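Local coordinates for pyruvate kinase (Pseudomonas aeruginosa, PDB 6QXL), which probably catalyses the last step of glycolysis, transfer of the phosphoryl group of phosphoenolpyruvate to ADP to give pyruvate and ATP, and binds glucose-6-phosphate in an allosteric site, at residues A[365-370]-A[455-460]; A[387-392]-A[468-473]. All blocks are in the same frame, centred on the assembly; numbering follows the deposited sequence.

Contact 1: residues A[365-370]-A[455-460]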
ATOM      1  N   LEU A 365       9.446 -20.716  -0.069  1.00 30.13           N
ATOM      2  CA  LEU A 365       9.097 -19.301   0.042  1.00 31.01           C
ATOM      3  C   LEU A 365      10.189 -18.508   0.737  1.00 32.99           C
ATOM      4  O   LEU A 365      10.528 -17.405   0.304  1.00 24.99           O
ATOM      5  CB  LEU A 365       7.767 -19.126   0.739  1.00 32.03           C
ATOM      6  CG  LEU A 365       6.630 -19.749  -0.084  1.00 33.32           C
ATOM      7  CD1 LEU A 365       5.302 -19.701   0.609  1.00 32.95           C
ATOM      8  CD2 LEU A 365       6.518 -19.093  -1.469  1.00 37.18           C
ATOM      9  N   ALA A 366      10.777 -19.096   1.782  1.00 35.01           N
ATOM     10  CA  ALA A 366      11.821 -18.412   2.523  1.00 33.34           C
ATOM     11  C   ALA A 366      13.055 -18.165   1.671  1.00 33.93           C
ATOM     12  O   ALA A 366      13.744 -17.158   1.847  1.00 37.41           O
ATOM     13  CB  ALA A 366      12.179 -19.207   3.763  1.00 37.30           C
ATOM     14  N   SER A 367      13.329 -19.075   0.741  1.00 34.57           N
ATOM     15  CA  SER A 367      14.471 -18.926  -0.152  1.00 33.64           C
ATOM     16  C   SER A 367      14.241 -17.820  -1.158  1.00 32.09           C
ATOM     17  O   SER A 367      15.152 -17.033  -1.440  1.00 26.48           O
ATOM     18  CB  SER A 367      14.759 -20.234  -0.892  1.00 37.79           C
ATOM     19  OG  SER A 367      14.929 -21.307   0.006  1.00 37.61           O
ATOM     20  N   MET A 368      13.033 -17.757  -1.715  1.00 29.76           N
ATOM     21  CA  MET A 368      12.737 -16.671  -2.662  1.00 32.07           C
ATOM     22  C   MET A 368      12.796 -15.316  -1.979  1.00 31.27           C
ATOM     23  O   MET A 368      13.389 -14.373  -2.523  1.00 29.72           O
ATOM     24  CB  MET A 368      11.403 -16.886  -3.339  1.00 33.28           C
ATOM     25  CG  MET A 368      11.363 -18.158  -4.173  1.00 38.41           C
ATOM     26  SD  MET A 368      12.777 -18.374  -5.272  1.00 40.80           S
ATOM     27  CE  MET A 368      12.461 -17.123  -6.505  1.00 42.24           C
ATOM     28  N   TYR A 369      12.243 -15.230  -0.762  1.00 31.49           N
ATOM     29  CA  TYR A 369      12.404 -14.026   0.050  1.00 30.40           C
ATOM     30  C   TYR A 369      13.872 -13.674   0.240  1.00 31.67           C
ATOM     31  O   TYR A 369      14.283 -12.544   0.000  1.00 30.89           O
ATOM     32  CB  TYR A 369      11.738 -14.203   1.395  1.00 34.53           C
ATOM     33  CG  TYR A 369      12.015 -13.110   2.398  1.00 38.44           C
ATOM     34  CD1 TYR A 369      11.292 -11.916   2.370  1.00 38.14           C
ATOM     35  CD2 TYR A 369      12.975 -13.284   3.394  1.00 38.15           C
ATOM     36  CE1 TYR A 369      11.525 -10.934   3.311  1.00 39.90           C
ATOM     37  CE2 TYR A 369      13.174 -12.306   4.358  1.00 40.74           C
ATOM     38  CZ  TYR A 369      12.446 -11.142   4.315  1.00 38.07           C
ATOM     39  OH  TYR A 369      12.658 -10.185   5.273  1.00 39.67           O
ATOM     40  N   THR A 370      14.671 -14.644   0.651  1.00 29.36           N
ATOM     41  CA  THR A 370      16.071 -14.368   0.910  1.00 29.55           C
ATOM     42  C   THR A 370      16.795 -13.919  -0.354  1.00 32.39           C
ATOM     43  O   THR A 370      17.528 -12.931  -0.342  1.00 35.98           O
ATOM     44  CB  THR A 370      16.758 -15.597   1.514  1.00 28.72           C
ATOM     45  OG1 THR A 370      16.082 -15.949   2.717  1.00 30.88           O
ATOM     46  CG2 THR A 370      18.199 -15.309   1.823  1.00 30.21           C
ATOM     47  N   TRP A 455      27.493 -15.613  -3.735  1.00 48.34           N
ATOM     48  CA  TRP A 455      26.774 -16.418  -2.757  1.00 43.85           C
ATOM     49  C   TRP A 455      25.695 -17.236  -3.431  1.00 38.91           C
ATOM     50  O   TRP A 455      25.281 -16.948  -4.535  1.00 38.99           O
ATOM     51  CB  TRP A 455      26.122 -15.512  -1.712  1.00 44.40           C
ATOM     52  CG  TRP A 455      27.060 -14.803  -0.843  1.00 39.68           C
ATOM     53  CD1 TRP A 455      27.737 -13.649  -1.126  1.00 41.60           C
ATOM     54  CD2 TRP A 455      27.412 -15.175   0.471  1.00 39.33           C
ATOM     55  NE1 TRP A 455      28.515 -13.277  -0.048  1.00 44.61           N
ATOM     56  CE2 TRP A 455      28.336 -14.201   0.948  1.00 41.75           C
ATOM     57  CE3 TRP A 455      27.057 -16.242   1.303  1.00 41.73           C
ATOM     58  CZ2 TRP A 455      28.902 -14.271   2.209  1.00 37.35           C
ATOM     59  CZ3 TRP A 455      27.628 -16.317   2.565  1.00 41.64           C
ATOM     60  CH2 TRP A 455      28.532 -15.322   3.011  1.00 38.48           C
ATOM     61  N   VAL A 456      25.201 -18.233  -2.725  1.00 36.17           N
ATOM     62  CA  VAL A 456      24.260 -19.185  -3.286  1.00 35.48           C
ATOM     63  C   VAL A 456      23.359 -19.700  -2.176  1.00 33.18           C
ATOM     64  O   VAL A 456      23.760 -19.741  -1.029  1.00 39.83           O
ATOM     65  CB  VAL A 456      25.064 -20.325  -3.997  1.00 37.52           C
ATOM     66  CG1 VAL A 456      24.647 -21.755  -3.666  1.00 39.26           C
ATOM     67  CG2 VAL A 456      24.974 -20.091  -5.467  1.00 39.59           C
ATOM     68  N   ILE A 457      22.174 -20.135  -2.548  1.00 29.99           N
ATOM     69  CA  ILE A 457      21.265 -20.767  -1.592  1.00 33.70           C
ATOM     70  C   ILE A 457      21.180 -22.240  -1.938  1.00 35.35           C
ATOM     71  O   ILE A 457      21.027 -22.590  -3.106  1.00 43.39           O
ATOM     72  CB  ILE A 457      19.848 -20.161  -1.631  1.00 34.42           C
ATOM     73  CG1 ILE A 457      19.882 -18.753  -1.049  1.00 37.59           C
ATOM     74  CG2 ILE A 457      18.854 -21.029  -0.872  1.00 31.48           C
ATOM     75  CD1 ILE A 457      18.548 -18.046  -1.060  1.00 39.42           C
ATOM     76  N   LEU A 458      21.279 -23.099  -0.933  1.00 33.93           N
ATOM     77  CA  LEU A 458      21.068 -24.511  -1.132  1.00 32.77           C
ATOM     78  C   LEU A 458      19.919 -24.942  -0.267  1.00 30.48           C
ATOM     79  O   LEU A 458      19.865 -24.591   0.908  1.00 32.56           O
ATOM     80  CB  LEU A 458      22.338 -25.291  -0.782  1.00 34.22           C
ATOM     81  CG  LEU A 458      22.333 -26.763  -1.221  1.00 36.53           C
ATOM     82  CD1 LEU A 458      23.741 -27.212  -1.517  1.00 41.22           C
ATOM     83  CD2 LEU A 458      21.710 -27.696  -0.194  1.00 37.19           C
ATOM     84  N   THR A 459      19.003 -25.712  -0.837  1.00 32.28           N
ATOM     85  CA  THR A 459      17.910 -26.298  -0.065  1.00 34.66           C
ATOM     86  C   THR A 459      17.929 -27.795  -0.202  1.00 35.84           C
ATOM     87  O   THR A 459      18.277 -28.327  -1.259  1.00 38.65           O
ATOM     88  CB  THR A 459      16.508 -25.781  -0.519  1.00 37.66           C
ATOM     89  OG1 THR A 459      16.201 -26.240  -1.844  1.00 33.77           O
ATOM     90  CG2 THR A 459      16.462 -24.239  -0.483  1.00 38.07           C
ATOM     91  N   LYS A 460      17.543 -28.473   0.865  1.00 39.01           N
ATOM     92  CA  LYS A 460      17.510 -29.924   0.885  1.00 42.06           C
ATOM     93  C   LYS A 460      16.714 -30.386   2.084  1.00 43.10           C
ATOM     94  O   LYS A 460      16.210 -29.570   2.864  1.00 46.42           O
ATOM     95  CB  LYS A 460      18.925 -30.482   0.945  1.00 46.68           C
ATOM     96  CG  LYS A 460      19.642 -30.197   2.238  1.00 53.29           C
ATOM     97  CD  LYS A 460      21.011 -30.876   2.306  1.00 60.23           C
ATOM     98  CE  LYS A 460      21.492 -30.715   3.755  1.00 67.17           C
ATOM     99  NZ  LYS A 460      22.907 -31.081   3.947  1.00 73.08           N
TER
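Two donors of Thr370, a residue that packs on Ile457, grip the carbonyl O of Ala366 from opposite faces of its plane: the helical N-H, and the hydroxyl, with OG1 2.8 Å from Ala366 O. With OG1 turned back beside its own backbone N (chi1 -58°), the polar branch of Thr370 is spent on its own helix, and CB and CG2 are left to meet the strand. Both lie 4.0 Å from Ile457 CD1, the two side chains running obliquely across one another. The same CD1 methyl also rests against the backbone O of Ser367, at 3.6 Å. Ile457 reaches this far because its chain is extended (chi2 179°), while its shorter branch, CG2, lies against the Ser367 side chain, 4.0 Å from Ser367 OG. Ser367 OG in turn touches the methyl of Thr459, CG2, at 3.3 Å; this is packing, since the hydroxyl is hydrogen-bonded to Ile363 O one turn earlier in the helix. Segments 365-370 and 455-460 run nearly antiparallel (176°), their axes 9.9 Å apart at closest approach. Met473 of the adjoining strand packs on Ser367, Thr370 and Ile457, and Met393 of helix 388-394 on Ser367 and Thr459. With the hydroxyls of Ser367 and Thr370 bonded within the helix, the contact is van der Waals packing, largely on the methyl groups of Ile457, Thr370 and Thr459.

Contact 2: residues A[387-392]-A[468-473]. With G6P (6-O-phosphono-alpha-D-glucopyranose), chain M.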
ATOM      1  N   GLY A 387      10.710 -32.535  -8.127  1.00 42.14           N
ATOM      2  CA  GLY A 387      10.525 -31.177  -8.665  1.00 39.42           C
ATOM      3  C   GLY A 387       9.515 -30.308  -7.919  1.00 39.31           C
ATOM      4  O   GLY A 387       9.319 -29.163  -8.289  1.00 39.69           O
ATOM      5  N   PHE A 388       8.904 -30.819  -6.860  1.00 35.95           N
ATOM      6  CA  PHE A 388       7.931 -30.047  -6.099  1.00 36.64           C
ATOM      7  C   PHE A 388       8.500 -28.789  -5.450  1.00 36.21           C
ATOM      8  O   PHE A 388       7.869 -27.737  -5.462  1.00 36.12           O
ATOM      9  CB  PHE A 388       7.279 -30.905  -5.020  1.00 34.46           C
ATOM     10  CG  PHE A 388       6.280 -30.168  -4.193  1.00 40.34           C
ATOM     11  CD1 PHE A 388       4.999 -29.932  -4.674  1.00 43.99           C
ATOM     12  CD2 PHE A 388       6.614 -29.677  -2.933  1.00 46.77           C
ATOM     13  CE1 PHE A 388       4.047 -29.259  -3.915  1.00 44.40           C
ATOM     14  CE2 PHE A 388       5.695 -28.982  -2.158  1.00 44.57           C
ATOM     15  CZ  PHE A 388       4.400 -28.772  -2.661  1.00 45.23           C
ATOM     16  N   THR A 389       9.666 -28.895  -4.853  1.00 37.98           N
ATOM     17  CA  THR A 389      10.240 -27.730  -4.204  1.00 39.03           C
ATOM     18  C   THR A 389      10.491 -26.573  -5.183  1.00 35.81           C
ATOM     19  O   THR A 389      10.080 -25.469  -4.910  1.00 38.35           O
ATOM     20  CB  THR A 389      11.469 -28.115  -3.362  1.00 38.87           C
ATOM     21  OG1 THR A 389      11.066 -29.012  -2.333  1.00 36.26           O
ATOM     22  CG2 THR A 389      12.061 -26.899  -2.692  1.00 40.21           C
ATOM     23  N   PRO A 390      11.126 -26.815  -6.328  1.00 38.48           N
ATOM     24  CA  PRO A 390      11.318 -25.696  -7.273  1.00 40.87           C
ATOM     25  C   PRO A 390      10.017 -25.261  -7.980  1.00 39.17           C
ATOM     26  O   PRO A 390       9.947 -24.152  -8.473  1.00 41.10           O
ATOM     27  CB  PRO A 390      12.364 -26.219  -8.259  1.00 41.92           C
ATOM     28  CG  PRO A 390      12.164 -27.687  -8.235  1.00 43.65           C
ATOM     29  CD  PRO A 390      11.783 -28.039  -6.815  1.00 42.18           C
ATOM     30  N   LEU A 391       8.988 -26.098  -7.990  1.00 35.48           N
ATOM     31  CA  LEU A 391       7.683 -25.631  -8.410  1.00 34.69           C
ATOM     32  C   LEU A 391       7.216 -24.473  -7.538  1.00 38.27           C
ATOM     33  O   LEU A 391       6.789 -23.441  -8.054  1.00 38.15           O
ATOM     34  CB  LEU A 391       6.666 -26.766  -8.369  1.00 34.98           C
ATOM     35  CG  LEU A 391       5.204 -26.371  -8.627  1.00 34.59           C
ATOM     36  CD1 LEU A 391       5.018 -25.852 -10.020  1.00 35.84           C
ATOM     37  CD2 LEU A 391       4.284 -27.534  -8.412  1.00 36.62           C
ATOM     38  N   ILE A 392       7.318 -24.628  -6.220  1.00 40.77           N
ATOM     39  CA  ILE A 392       6.888 -23.600  -5.286  1.00 37.47           C
ATOM     40  C   ILE A 392       7.792 -22.375  -5.423  1.00 37.58           C
ATOM     41  O   ILE A 392       7.311 -21.251  -5.540  1.00 37.27           O
ATOM     42  CB  ILE A 392       6.900 -24.099  -3.857  1.00 39.91           C
ATOM     43  CG1 ILE A 392       6.043 -25.362  -3.686  1.00 47.41           C
ATOM     44  CG2 ILE A 392       6.426 -23.014  -2.896  1.00 41.93           C
ATOM     45  CD1 ILE A 392       4.616 -25.261  -4.142  1.00 49.26           C
ATOM     46  N   GLY A 468       9.373 -35.087  -0.578  1.00 76.28           N
ATOM     47  CA  GLY A 468       8.499 -34.279   0.266  1.00 76.11           C
ATOM     48  C   GLY A 468       9.039 -33.852   1.626  1.00 74.77           C
ATOM     49  O   GLY A 468       8.286 -33.378   2.452  1.00 81.81           O
ATOM     50  N   GLY A 469      10.348 -33.980   1.850  1.00 64.47           N
ATOM     51  CA  GLY A 469      10.965 -33.612   3.113  1.00 52.32           C
ATOM     52  C   GLY A 469      11.973 -32.479   3.003  1.00 48.12           C
ATOM     53  O   GLY A 469      12.880 -32.457   3.828  1.00 52.41           O
ATOM     54  N   THR A 470      11.853 -31.533   2.048  1.00 39.73           N
ATOM     55  CA  THR A 470      12.727 -30.367   2.081  1.00 39.25           C
ATOM     56  C   THR A 470      12.474 -29.606   3.379  1.00 39.12           C
ATOM     57  O   THR A 470      11.320 -29.294   3.686  1.00 37.57           O
ATOM     58  CB  THR A 470      12.521 -29.409   0.890  1.00 40.37           C
ATOM     59  OG1 THR A 470      12.896 -30.044  -0.321  1.00 44.04           O
ATOM     60  CG2 THR A 470      13.385 -28.170   1.014  1.00 42.02           C
ATOM     61  N   ASN A 471      13.535 -29.356   4.144  1.00 37.35           N
ATOM     62  CA  ASN A 471      13.393 -28.657   5.414  1.00 35.90           C
ATOM     63  C   ASN A 471      14.579 -27.785   5.804  1.00 35.85           C
ATOM     64  O   ASN A 471      14.661 -27.369   6.945  1.00 38.43           O
ATOM     65  CB  ASN A 471      13.104 -29.673   6.512  1.00 36.08           C
ATOM     66  CG  ASN A 471      14.316 -30.546   6.851  1.00 41.54           C
ATOM     67  OD1 ASN A 471      15.415 -30.435   6.255  1.00 36.20           O
ATOM     68  ND2 ASN A 471      14.128 -31.390   7.856  1.00 38.50           N
ATOM     69  N   THR A 472      15.492 -27.489   4.885  1.00 33.39           N
ATOM     70  CA  THR A 472      16.714 -26.808   5.250  1.00 32.56           C
ATOM     71  C   THR A 472      17.064 -25.786   4.188  1.00 34.30           C
ATOM     72  O   THR A 472      16.906 -26.050   3.003  1.00 40.05           O
ATOM     73  CB  THR A 472      17.882 -27.828   5.379  1.00 33.06           C
ATOM     74  OG1 THR A 472      17.521 -28.860   6.315  1.00 31.23           O
ATOM     75  CG2 THR A 472      19.208 -27.160   5.804  1.00 33.63           C
ATOM     76  N   MET A 473      17.586 -24.644   4.603  1.00 34.53           N
ATOM     77  CA  MET A 473      18.031 -23.614   3.688  1.00 40.42           C
ATOM     78  C   MET A 473      19.378 -23.170   4.167  1.00 41.58           C
ATOM     79  O   MET A 473      19.512 -22.809   5.326  1.00 45.72           O
ATOM     80  CB  MET A 473      17.062 -22.415   3.712  1.00 41.33           C
ATOM     81  CG  MET A 473      17.415 -21.292   2.738  1.00 38.71           C
ATOM     82  SD  MET A 473      16.417 -19.802   2.924  1.00 43.68           S
ATOM     83  CE  MET A 473      17.489 -18.871   4.019  1.00 45.01           C
TER
HETATM   84  C1  G6P M 501      15.974 -33.336  -1.381  1.00 66.04           C
HETATM   85  C2  G6P M 501      16.326 -34.739  -0.931  1.00 67.39           C
HETATM   86  C3  G6P M 501      15.325 -35.007   0.186  1.00 64.36           C
HETATM   87  C4  G6P M 501      13.975 -34.337   0.012  1.00 56.96           C
HETATM   88  C5  G6P M 501      13.776 -34.253  -1.492  1.00 57.88           C
HETATM   89  C6  G6P M 501      12.354 -33.826  -1.812  1.00 63.32           C
HETATM   90  O1  G6P M 501      17.125 -32.944  -2.114  1.00 69.92           O
HETATM   91  O2  G6P M 501      16.312 -35.708  -2.011  1.00 59.39           O
HETATM   92  O3  G6P M 501      15.957 -34.369   1.265  1.00 74.37           O
HETATM   93  O4  G6P M 501      12.934 -35.029   0.750  1.00 53.71           O
HETATM   94  O5  G6P M 501      14.725 -33.366  -2.079  1.00 57.88           O
HETATM   95  O6  G6P M 501      12.212 -33.094  -3.016  1.00 59.97           O
HETATM   96  P   G6P M 501      10.713 -32.704  -3.574  1.00 56.21           P
HETATM   97  O1P G6P M 501      10.285 -33.810  -4.508  1.00 61.83           O
HETATM   98  O2P G6P M 501      11.314 -31.453  -4.172  1.00 40.07           O
HETATM   99  O3P G6P M 501       9.591 -32.666  -2.506  1.00 46.90           O
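Thr389 and Thr470 hold nearly the same first torsion (chi1 near -60° in both), each placing OG1 beside its own backbone N and CG2 anti to that N, and the two side chains meet tip to tip. Their hydroxyls share a hydrogen bond of 2.9 Å between Thr389 OG1 and Thr470 OG1, in which either may be the donor. The methyls follow more loosely alongside, Thr389 CG2 lying 4.1 Å from Thr470 CG2. Thr389 OG1 is also 3.1 Å from O2P of glucose-6-phosphate, so its single proton has two possible acceptors. The backbone N of Thr389 binds that same oxygen, 3.1 Å from N to O2P and fairly straight at 161°. Gly387 is the N-cap of the helix, and the phosphate sits by this first turn, where the helix dipole should favour an anion. From the other segment, Gly468 N reaches O3P at 3.1 Å with a more bent bond (136°), less certain because Gly468 is poorly ordered, while Gly469 N donates to sugar O4 at 3.0 Å. Phe388 CB packs against O3P at 3.8 Å. Thr384, Glu385 and Ser386 also bond the ligand, completing much of the effector pocket. Beyond the glycines, a classic beta bulge sets Asn471 and Thr472 together opposite the single residue Lys460. The pocket lies between the N-terminal end of helix 388-394, whose Thr389 and Pro390 pack on Cys382 of strand 377-383, and the entry to strand 470-477, which pairs antiparallel with a strand of the second subunit.

How the contacts relate
From the N terminus, helix 359-373 comes first, followed through strand 377-383 by helix 388-394; strands 455-461 and 470-477 come much later. Contact 1 closes the loop from 365-370 to 455-460, and contact 2 the loop from 387-392 to 468-473. Segment 387-392 falls within the first loop and 468-473 lies beyond its end, so the loops cross. Their centres lie about 10 Å apart, joined by the adjacent antiparallel strands: Asn471 N is 3.0 Å from Lys460 O, a probable hydrogen bond, and Met473 CE packs on Thr370 OG1. Together they tie two helices to one side of the mixed sheet, linking the glucose-6-phosphate site to elements that also touch the second subunit.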